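Long-range contacts in ribonucleoside-diphosphate reductase subunit beta (PDB 4N83), which carries a dimanganese centre and, as the small subunit of a ribonucleotide reductase, probably takes part in making deoxyribonucleotides from ribonucleotides for DNA synthesis: residues K52-K57 against S238-V243; F165-Y170 against V243-E248; F252-A257 against F270-D275. All blocks are in the same frame, centred on the assembly; numbering follows the deposited sequence.

Interaction 1 of 3, residues K52-K57 against S238-V243; sequences KDLVGK and SLYDTV
The ring of Tyr240 has one methyl of Leu54 over one of its faces: Leu54 CD1 stands 4.3 Å above the ring plane and is displaced toward the rim. The other methyl lies on the same side of the ring, out beyond its CD2-CE2 bond, with Leu54 CD2 3.8 Å from Tyr240 CE2, and the two side chains cross at about a right angle. The phenol oxygen points past this contact to Thr167, whose OG1 is hydrogen-bonded to Tyr240 OH.

Leu54 carries most of the contact, meeting three residues of the other segment, and its fork explains the division of labour. With CG trans to the backbone N (chi1 178°), the isobutyl group reaches out from its helix and spreads its methyls: Leu54 CD1 rests 3.7 Å from Leu239 CB, while Leu54 CD2 lies 3.7 Å from Val243 CG2. One turn further on, Lys57 uses its aliphatic part, with Lys57 CD 3.6 Å from Leu239 CD2 and Lys57 CB also within van der Waals range of that methyl. Its ammonium is directed elsewhere, forming a salt bridge to Asp53 of its own helix (Lys57 NZ to Asp53 OD2, 3.6 Å) and a cation-pi contact with Trp123. No hydrogen bond spans the two segments, so their adhesion is apolar.

In the ferritin-like helical bundle, the contact joins the early part of helix 49-78, which further along supplies the manganese ligand Asp66, to the last residues of helix 211-240, weakly bonded, and the turn that follows. Trp245 adjoins both Leu54 and Tyr240, and Val249 of helix 246-263 touches the Tyr240 side chain.

Interaction 2 of 3, residues F165-Y170 against V243-E248; sequences FFTPLY and VGWTEE
Phe166 and Tyr170, one helical turn apart, both place CG trans to the backbone N (chi1 -174° and 166°), which sends their rings off the same side of helix 162-173 toward Trp245 and Glu248. The indole and phenol rings meet obliquely: the centroids of the Tyr170 ring and the Trp245 six-membered ring are 4.6 Å apart, with the planes inclined at 36°. Trp245 CE2 lies over one face of the phenol, and the closest atoms of the pair are Tyr170 CE2 and Trp245 CZ2, at 3.8 Å. Thr167 adds its methyl at the indole edge, CG2 being 4.3 Å from Trp245 CZ3. Over one indole face sits Val243 from the same turn, its CG2 3.9 Å above the plane and displaced toward the rim.

Phe166 fills the other half of the contact. Its tip, CZ, is 3.5 Å from Glu248 CB, and Phe166 CE2 is 4.2 Å from Trp245 CB, so the ring bridges the first turn of helix 246-263, whose N-cap position Trp245 occupies. Val281 of helix 279-285 also packs on Phe166.

With no hydrogen bond crossing between the segments, cohesion here comes from aromatic and aliphatic surfaces. Glu248 meets Phe166 mainly with CB and its backbone carbonyl and turns its carboxylate to Asn278, where OE1 accepts a hydrogen bond from ND2, so OE1 is satisfied by a partner outside helix 162-173.

Interaction 3 of 3, residues F252-A257 against F270-D275; sequences FLRYNA and FPDSAD
After helix 246-263 the chain reverses, and the irregular segment 270-275 runs back along the helix it has just left; Arg254 and Tyr255 make most of the contacts from the helix side. Arg254 faces two partners at once. Its methylenes cross the ring of Phe270, forming a CH-pi contact in which Arg254 CG is 3.7 Å from the ring centroid and 19° off the ring normal. Arg254 CD follows on the same face, out past the rim, 3.4 Å from Phe270 CD2.

Beyond these methylenes the arginine bends at chi3 (-76°), and this bend presents NE to Asp272. The bond from Arg254 NE to Asp272 OD1 measures 2.9 Å and is nearly straight at the hydrogen (167°). The oxygen lies almost in the guanidinium plane, but the nitrogen meets it from above the carboxylate plane, and the two flat groups are close to perpendicular. Arg254 NH2 remains 3.8 Å from Asp272 OD1, so the salt bridge rests on one nitrogen and is not bidentate. Arg254 NH1 turns to a different partner, Tyr229 OH of helix 211-240, which helps fix the rotation of the guanidinium.

Tyr255 meets the next residues. Asp272 O sits at its ring edge, 3.5 Å from Tyr255 CD1, while Ala274 CA lies over one face. At the other end Ala257 CB touches Phe270 CE1 at 4.0 Å, and Asn258 OD1 accepts a hydrogen bond from Phe270 N.

The contact lies at the surface, away from the manganese site. It belongs to an interhelical connection in a ferritin-like all-helical domain: a loop without regular backbone structure that packs along the preceding helix through a salt bridge and aromatic contacts before helix 279-285 begins.

Interactions 1 and 2 form one continuous patch, their centres 9 Å apart: they share Val243, and Leu54 CD2 of the first lies 3.8 Å from Trp245 CZ3 of the second. Together they pack the turn between helix 211-240 and helix 246-263 against helix 49-78 (interaction 1) and helix 162-173 (interaction 2). Interaction 3 uses helix 246-263 again, further along, and meets interaction 2 through Phe252 CD2, 3.7 Å from Phe166 CD1; it does not touch interaction 1. The chemistry differs with burial here: buried interaction 1 is aliphatic with one tyrosine, partly buried interaction 2 is aromatic, and surface interaction 3 alone has a salt bridge between its segments.

Interaction 1 of 3, residues K52-K57 against S238-V243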
loop_
_atom_site.group_PDB
_atom_site.type_symbol
_atom_site.label_atom_id
_atom_site.label_comp_id
_atom_site.label_asym_id
_atom_site.label_seq_id
_atom_site.Cartn_x
_atom_site.Cartn_y
_atom_site.Cartn_z
ATOM N N LYS A 52 5.509 -14.978 -30.252
ATOM C CA LYS A 52 5.443 -15.509 -28.880
ATOM C C LYS A 52 6.615 -15.048 -28.012
ATOM O O LYS A 52 6.431 -14.721 -26.839
ATOM C CB LYS A 52 5.394 -17.043 -28.878
ATOM C CG LYS A 52 4.019 -17.634 -29.138
ATOM C CD LYS A 52 4.029 -19.140 -28.935
ATOM C CE LYS A 52 2.648 -19.742 -29.124
ATOM N NZ LYS A 52 2.674 -21.226 -29.005
ATOM N N ASP A 53 7.813 -15.029 -28.591
ATOM C CA ASP A 53 9.023 -14.653 -27.857
ATOM C C ASP A 53 9.041 -13.164 -27.498
ATOM O O ASP A 53 9.627 -12.776 -26.487
ATOM C CB ASP A 53 10.277 -15.016 -28.665
ATOM C CG ASP A 53 11.514 -15.157 -27.796
ATOM O OD1 ASP A 53 11.547 -16.074 -26.947
ATOM O OD2 ASP A 53 12.461 -14.363 -27.974
ATOM N N LEU A 54 8.398 -12.338 -28.322
ATOM C CA LEU A 54 8.318 -10.898 -28.070
ATOM C C LEU A 54 7.429 -10.567 -26.869
ATOM O O LEU A 54 7.698 -9.609 -26.145
ATOM C CB LEU A 54 7.797 -10.168 -29.312
ATOM C CG LEU A 54 7.609 -8.651 -29.209
ATOM C CD1 LEU A 54 8.903 -7.959 -28.808
ATOM C CD2 LEU A 54 7.088 -8.098 -30.526
ATOM N N VAL A 55 6.376 -11.356 -26.666
ATOM C CA VAL A 55 5.401 -11.104 -25.599
ATOM C C VAL A 55 6.015 -11.265 -24.203
ATOM O O VAL A 55 5.804 -10.421 -23.330
ATOM C CB VAL A 55 4.156 -12.014 -25.754
ATOM C CG1 VAL A 55 3.262 -11.948 -24.523
ATOM C CG2 VAL A 55 3.369 -11.614 -26.993
ATOM N N GLY A 56 6.769 -12.342 -24.002
ATOM C CA GLY A 56 7.419 -12.605 -22.715
ATOM C C GLY A 56 8.498 -11.593 -22.365
ATOM O O GLY A 56 8.633 -11.198 -21.205
ATOM N N LYS A 57 9.265 -11.177 -23.371
ATOM C CA LYS A 57 10.312 -10.168 -23.194
ATOM C C LYS A 57 9.735 -8.792 -22.850
ATOM O O LYS A 57 10.376 -8.000 -22.154
ATOM C CB LYS A 57 11.168 -10.061 -24.460
ATOM C CG LYS A 57 12.074 -11.259 -24.704
ATOM C CD LYS A 57 12.955 -11.045 -25.924
ATOM C CE LYS A 57 14.067 -12.078 -26.001
ATOM N NZ LYS A 57 14.927 -11.874 -27.198
ATOM N N SER A 238 16.066 -3.651 -30.215
ATOM C CA SER A 238 16.461 -4.953 -29.671
ATOM C C SER A 238 15.321 -5.981 -29.690
ATOM O O SER A 238 15.577 -7.186 -29.660
ATOM C CB SER A 238 16.989 -4.794 -28.240
ATOM O OG SER A 238 17.313 -6.048 -27.664
ATOM N N LEU A 239 14.077 -5.505 -29.734
ATOM C CA LEU A 239 12.901 -6.378 -29.719
ATOM C C LEU A 239 12.143 -6.400 -31.048
ATOM O O LEU A 239 11.896 -7.469 -31.607
ATOM C CB LEU A 239 11.938 -5.940 -28.611
ATOM C CG LEU A 239 12.384 -6.120 -27.158
ATOM C CD1 LEU A 239 11.293 -5.623 -26.220
ATOM C CD2 LEU A 239 12.730 -7.572 -26.862
ATOM N N TYR A 240 11.785 -5.219 -31.547
ATOM C CA TYR A 240 10.777 -5.086 -32.612
ATOM C C TYR A 240 11.294 -5.140 -34.062
ATOM O O TYR A 240 10.507 -4.974 -34.995
ATOM C CB TYR A 240 9.988 -3.783 -32.406
ATOM C CG TYR A 240 9.124 -3.773 -31.161
ATOM C CD1 TYR A 240 9.592 -3.237 -29.963
ATOM C CD2 TYR A 240 7.834 -4.297 -31.184
ATOM C CE1 TYR A 240 8.801 -3.225 -28.825
ATOM C CE2 TYR A 240 7.035 -4.290 -30.050
ATOM C CZ TYR A 240 7.523 -3.752 -28.874
ATOM O OH TYR A 240 6.733 -3.743 -27.748
ATOM N N ASP A 241 12.591 -5.374 -34.259
ATOM C CA ASP A 241 13.163 -5.384 -35.615
ATOM C C ASP A 241 12.769 -6.616 -36.437
ATOM O O ASP A 241 12.561 -6.509 -37.646
ATOM C CB ASP A 241 14.693 -5.239 -35.580
ATOM C CG ASP A 241 15.153 -3.795 -35.738
ATOM O OD1 ASP A 241 14.571 -3.059 -36.565
ATOM O OD2 ASP A 241 16.111 -3.395 -35.045
ATOM N N THR A 242 12.667 -7.772 -35.784
ATOM C CA THR A 242 12.300 -9.014 -36.469
ATOM C C THR A 242 10.833 -9.010 -36.903
ATOM O O THR A 242 10.526 -9.252 -38.073
ATOM C CB THR A 242 12.564 -10.249 -35.588
ATOM O OG1 THR A 242 11.977 -10.057 -34.295
ATOM C CG2 THR A 242 14.059 -10.487 -35.438
ATOM N N VAL A 243 9.935 -8.738 -35.957
ATOM C CA VAL A 243 8.501 -8.618 -36.260
ATOM C C VAL A 243 8.198 -7.388 -37.125
ATOM O O VAL A 243 7.225 -7.382 -37.881
ATOM C CB VAL A 243 7.626 -8.595 -34.981
ATOM C CG1 VAL A 243 7.641 -9.960 -34.308
ATOM C CG2 VAL A 243 8.072 -7.510 -34.007
#

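Interaction 2 of 3, residues F165-Y170 against V243-E248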
loop_
_atom_site.group_PDB
_atom_site.type_symbol
_atom_site.label_atom_id
_atom_site.label_comp_id
_atom_site.label_asym_id
_atom_site.label_seq_id
_atom_site.Cartn_x
_atom_site.Cartn_y
_atom_site.Cartn_z
ATOM N N PHE A 165 3.677 -1.535 -23.620
ATOM C CA PHE A 165 2.218 -1.543 -23.797
ATOM C C PHE A 165 1.773 -1.595 -25.265
ATOM O O PHE A 165 0.644 -1.994 -25.549
ATOM C CB PHE A 165 1.561 -0.327 -23.122
ATOM C CG PHE A 165 1.641 -0.324 -21.612
ATOM C CD1 PHE A 165 1.489 -1.494 -20.873
ATOM C CD2 PHE A 165 1.819 0.872 -20.924
ATOM C CE1 PHE A 165 1.547 -1.473 -19.488
ATOM C CE2 PHE A 165 1.874 0.897 -19.539
ATOM C CZ PHE A 165 1.737 -0.277 -18.821
ATOM N N PHE A 166 2.651 -1.195 -26.185
ATOM C CA PHE A 166 2.347 -1.206 -27.624
ATOM C C PHE A 166 1.912 -2.583 -28.144
ATOM O O PHE A 166 1.033 -2.673 -29.005
ATOM C CB PHE A 166 3.563 -0.709 -28.421
ATOM C CG PHE A 166 3.305 -0.546 -29.897
ATOM C CD1 PHE A 166 2.894 0.676 -30.415
ATOM C CD2 PHE A 166 3.487 -1.611 -30.773
ATOM C CE1 PHE A 166 2.663 0.831 -31.772
ATOM C CE2 PHE A 166 3.253 -1.463 -32.131
ATOM C CZ PHE A 166 2.841 -0.240 -32.631
ATOM N N THR A 167 2.528 -3.644 -27.626
ATOM C CA THR A 167 2.259 -5.010 -28.093
ATOM C C THR A 167 0.859 -5.532 -27.716
ATOM O O THR A 167 0.098 -5.917 -28.604
ATOM C CB THR A 167 3.355 -5.995 -27.623
ATOM O OG1 THR A 167 4.643 -5.488 -27.993
ATOM C CG2 THR A 167 3.161 -7.371 -28.250
ATOM N N PRO A 168 0.509 -5.555 -26.411
ATOM C CA PRO A 168 -0.829 -6.042 -26.045
ATOM C C PRO A 168 -1.973 -5.152 -26.540
ATOM O O PRO A 168 -3.067 -5.653 -26.803
ATOM C CB PRO A 168 -0.791 -6.062 -24.512
ATOM C CG PRO A 168 0.261 -5.075 -24.145
ATOM C CD PRO A 168 1.299 -5.206 -25.216
ATOM N N LEU A 169 -1.720 -3.848 -26.657
ATOM C CA LEU A 169 -2.694 -2.916 -27.235
ATOM C C LEU A 169 -2.895 -3.170 -28.734
ATOM O O LEU A 169 -3.992 -2.967 -29.258
ATOM C CB LEU A 169 -2.256 -1.463 -27.011
ATOM C CG LEU A 169 -2.286 -0.936 -25.571
ATOM C CD1 LEU A 169 -1.572 0.405 -25.480
ATOM C CD2 LEU A 169 -3.712 -0.818 -25.055
ATOM N N TYR A 170 -1.832 -3.602 -29.412
ATOM C CA TYR A 170 -1.902 -3.962 -30.831
ATOM C C TYR A 170 -2.825 -5.161 -31.050
ATOM O O TYR A 170 -3.667 -5.145 -31.948
ATOM C CB TYR A 170 -0.496 -4.256 -31.380
ATOM C CG TYR A 170 -0.471 -4.948 -32.729
ATOM C CD1 TYR A 170 -0.535 -4.217 -33.913
ATOM C CD2 TYR A 170 -0.369 -6.336 -32.820
ATOM C CE1 TYR A 170 -0.508 -4.849 -35.146
ATOM C CE2 TYR A 170 -0.344 -6.975 -34.048
ATOM C CZ TYR A 170 -0.412 -6.228 -35.207
ATOM O OH TYR A 170 -0.385 -6.863 -36.427
ATOM N N VAL A 243 9.935 -8.738 -35.957
ATOM C CA VAL A 243 8.501 -8.618 -36.260
ATOM C C VAL A 243 8.198 -7.388 -37.125
ATOM O O VAL A 243 7.225 -7.382 -37.881
ATOM C CB VAL A 243 7.626 -8.595 -34.981
ATOM C CG1 VAL A 243 7.641 -9.960 -34.308
ATOM C CG2 VAL A 243 8.072 -7.510 -34.007
ATOM N N GLY A 244 9.027 -6.353 -36.999
ATOM C CA GLY A 244 8.980 -5.195 -37.890
ATOM C C GLY A 244 7.986 -4.114 -37.504
ATOM O O GLY A 244 7.293 -3.575 -38.369
ATOM N N TRP A 245 7.915 -3.793 -36.212
ATOM C CA TRP A 245 7.105 -2.666 -35.729
ATOM C C TRP A 245 7.984 -1.603 -35.059
ATOM O O TRP A 245 7.493 -0.806 -34.258
ATOM C CB TRP A 245 6.036 -3.136 -34.731
ATOM C CG TRP A 245 5.257 -4.355 -35.143
ATOM C CD1 TRP A 245 4.883 -4.709 -36.407
ATOM C CD2 TRP A 245 4.728 -5.365 -34.272
ATOM N NE1 TRP A 245 4.173 -5.886 -36.380
ATOM C CE2 TRP A 245 4.060 -6.308 -35.083
ATOM C CE3 TRP A 245 4.759 -5.567 -32.885
ATOM C CZ2 TRP A 245 3.429 -7.438 -34.553
ATOM C CZ3 TRP A 245 4.131 -6.690 -32.359
ATOM C CH2 TRP A 245 3.475 -7.611 -33.193
ATOM N N THR A 246 9.274 -1.585 -35.396
ATOM C CA THR A 246 10.251 -0.714 -34.732
ATOM C C THR A 246 9.898 0.769 -34.845
ATOM O O THR A 246 9.935 1.494 -33.852
ATOM C CB THR A 246 11.665 -0.927 -35.308
ATOM O OG1 THR A 246 12.030 -2.307 -35.188
ATOM C CG2 THR A 246 12.693 -0.074 -34.576
ATOM N N GLU A 247 9.564 1.210 -36.053
ATOM C CA GLU A 247 9.255 2.619 -36.302
ATOM C C GLU A 247 7.896 3.045 -35.739
ATOM O O GLU A 247 7.676 4.231 -35.490
ATOM C CB GLU A 247 9.322 2.925 -37.803
ATOM C CG GLU A 247 10.709 2.763 -38.410
ATOM C CD GLU A 247 11.745 3.694 -37.801
ATOM O OE1 GLU A 247 11.374 4.792 -37.332
ATOM O OE2 GLU A 247 12.939 3.328 -37.792
ATOM N N GLU A 248 6.993 2.086 -35.544
ATOM C CA GLU A 248 5.688 2.365 -34.937
ATOM C C GLU A 248 5.796 2.572 -33.424
ATOM O O GLU A 248 5.088 3.409 -32.861
ATOM C CB GLU A 248 4.699 1.236 -35.234
ATOM C CG GLU A 248 4.304 1.126 -36.696
ATOM C CD GLU A 248 3.278 0.036 -36.940
ATOM O OE1 GLU A 248 2.211 0.338 -37.514
ATOM O OE2 GLU A 248 3.534 -1.124 -36.549
#

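Interaction 3 of 3, residues F252-A257 against F270-D275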
loop_
_atom_site.group_PDB
_atom_site.type_symbol
_atom_site.label_atom_id
_atom_site.label_comp_id
_atom_site.label_asym_id
_atom_site.label_seq_id
_atom_site.Cartn_x
_atom_site.Cartn_y
_atom_site.Cartn_z
ATOM N N PHE A 252 5.033 5.805 -31.102
ATOM C CA PHE A 252 4.242 5.682 -29.876
ATOM C C PHE A 252 4.986 6.259 -28.668
ATOM O O PHE A 252 4.366 6.831 -27.769
ATOM C CB PHE A 252 3.890 4.205 -29.642
ATOM C CG PHE A 252 2.757 3.976 -28.672
ATOM C CD1 PHE A 252 1.542 4.636 -28.819
ATOM C CD2 PHE A 252 2.892 3.059 -27.635
ATOM C CE1 PHE A 252 0.498 4.409 -27.934
ATOM C CE2 PHE A 252 1.850 2.825 -26.752
ATOM C CZ PHE A 252 0.651 3.499 -26.902
ATOM N N LEU A 253 6.311 6.110 -28.656
ATOM C CA LEU A 253 7.152 6.632 -27.570
ATOM C C LEU A 253 7.215 8.159 -27.559
ATOM O O LEU A 253 7.165 8.778 -26.495
ATOM C CB LEU A 253 8.572 6.057 -27.657
ATOM C CG LEU A 253 8.764 4.657 -27.067
ATOM C CD1 LEU A 253 10.089 4.058 -27.518
ATOM C CD2 LEU A 253 8.678 4.700 -25.546
ATOM N N ARG A 254 7.337 8.759 -28.740
ATOM C CA ARG A 254 7.334 10.217 -28.873
ATOM C C ARG A 254 5.980 10.814 -28.482
ATOM O O ARG A 254 5.915 11.918 -27.939
ATOM C CB ARG A 254 7.692 10.631 -30.304
ATOM C CG ARG A 254 9.157 10.429 -30.662
ATOM C CD ARG A 254 9.460 10.911 -32.075
ATOM N NE ARG A 254 8.974 9.977 -33.092
ATOM C CZ ARG A 254 9.679 8.978 -33.627
ATOM N NH1 ARG A 254 10.936 8.744 -33.259
ATOM N NH2 ARG A 254 9.117 8.199 -34.546
ATOM N N TYR A 255 4.909 10.072 -28.760
ATOM C CA TYR A 255 3.547 10.510 -28.455
ATOM C C TYR A 255 3.295 10.582 -26.947
ATOM O O TYR A 255 2.846 11.609 -26.438
ATOM C CB TYR A 255 2.531 9.573 -29.124
ATOM C CG TYR A 255 1.094 9.795 -28.703
ATOM C CD1 TYR A 255 0.479 11.032 -28.879
ATOM C CD2 TYR A 255 0.346 8.765 -28.138
ATOM C CE1 TYR A 255 -0.837 11.239 -28.498
ATOM C CE2 TYR A 255 -0.971 8.962 -27.754
ATOM C CZ TYR A 255 -1.557 10.200 -27.936
ATOM O OH TYR A 255 -2.863 10.400 -27.555
ATOM N N ASN A 256 3.592 9.492 -26.243
ATOM C CA ASN A 256 3.378 9.422 -24.794
ATOM C C ASN A 256 4.381 10.234 -23.970
ATOM O O ASN A 256 4.136 10.511 -22.796
ATOM C CB ASN A 256 3.381 7.964 -24.323
ATOM C CG ASN A 256 2.113 7.227 -24.707
ATOM O OD1 ASN A 256 1.007 7.689 -24.426
ATOM N ND2 ASN A 256 2.263 6.073 -25.344
ATOM N N ALA A 257 5.507 10.605 -24.580
ATOM C CA ALA A 257 6.478 11.495 -23.941
ATOM C C ALA A 257 5.858 12.861 -23.654
ATOM O O ALA A 257 6.188 13.506 -22.658
ATOM C CB ALA A 257 7.712 11.651 -24.818
ATOM N N PHE A 270 7.312 16.623 -28.968
ATOM C CA PHE A 270 7.276 16.029 -30.308
ATOM C C PHE A 270 6.000 16.390 -31.074
ATOM O O PHE A 270 4.983 16.721 -30.464
ATOM C CB PHE A 270 7.409 14.507 -30.211
ATOM C CG PHE A 270 8.701 14.053 -29.593
ATOM C CD1 PHE A 270 8.792 13.831 -28.226
ATOM C CD2 PHE A 270 9.829 13.856 -30.379
ATOM C CE1 PHE A 270 9.984 13.416 -27.653
ATOM C CE2 PHE A 270 11.023 13.441 -29.812
ATOM C CZ PHE A 270 11.100 13.219 -28.447
ATOM N N PRO A 271 6.051 16.327 -32.420
ATOM C CA PRO A 271 4.877 16.604 -33.252
ATOM C C PRO A 271 3.959 15.394 -33.479
ATOM O O PRO A 271 2.912 15.535 -34.118
ATOM C CB PRO A 271 5.502 17.046 -34.578
ATOM C CG PRO A 271 6.772 16.274 -34.657
ATOM C CD PRO A 271 7.252 16.079 -33.242
ATOM N N ASP A 272 4.342 14.225 -32.964
ATOM C CA ASP A 272 3.566 12.997 -33.161
ATOM C C ASP A 272 2.258 13.029 -32.371
ATOM O O ASP A 272 2.268 12.964 -31.142
ATOM C CB ASP A 272 4.381 11.767 -32.749
ATOM C CG ASP A 272 5.603 11.553 -33.623
ATOM O OD1 ASP A 272 6.146 10.427 -33.611
ATOM O OD2 ASP A 272 6.024 12.501 -34.318
ATOM N N SER A 273 1.142 13.129 -33.090
ATOM C CA SER A 273 -0.189 13.147 -32.482
ATOM C C SER A 273 -0.769 11.728 -32.441
ATOM O O SER A 273 -0.045 10.751 -32.642
ATOM C CB SER A 273 -1.106 14.082 -33.274
ATOM O OG SER A 273 -2.327 14.300 -32.590
ATOM N N ALA A 274 -2.069 11.624 -32.173
ATOM C CA ALA A 274 -2.762 10.334 -32.165
ATOM C C ALA A 274 -2.917 9.752 -33.572
ATOM O O ALA A 274 -2.924 8.533 -33.740
ATOM C CB ALA A 274 -4.124 10.469 -31.501
ATOM N N ASP A 275 -3.048 10.624 -34.574
ATOM C CA ASP A 275 -3.163 10.197 -35.976
ATOM C C ASP A 275 -1.859 9.608 -36.530
ATOM O O ASP A 275 -1.887 8.828 -37.484
ATOM C CB ASP A 275 -3.609 11.366 -36.867
ATOM C CG ASP A 275 -5.042 11.802 -36.601
ATOM O OD1 ASP A 275 -5.421 12.896 -37.072
ATOM O OD2 ASP A 275 -5.794 11.061 -35.931
#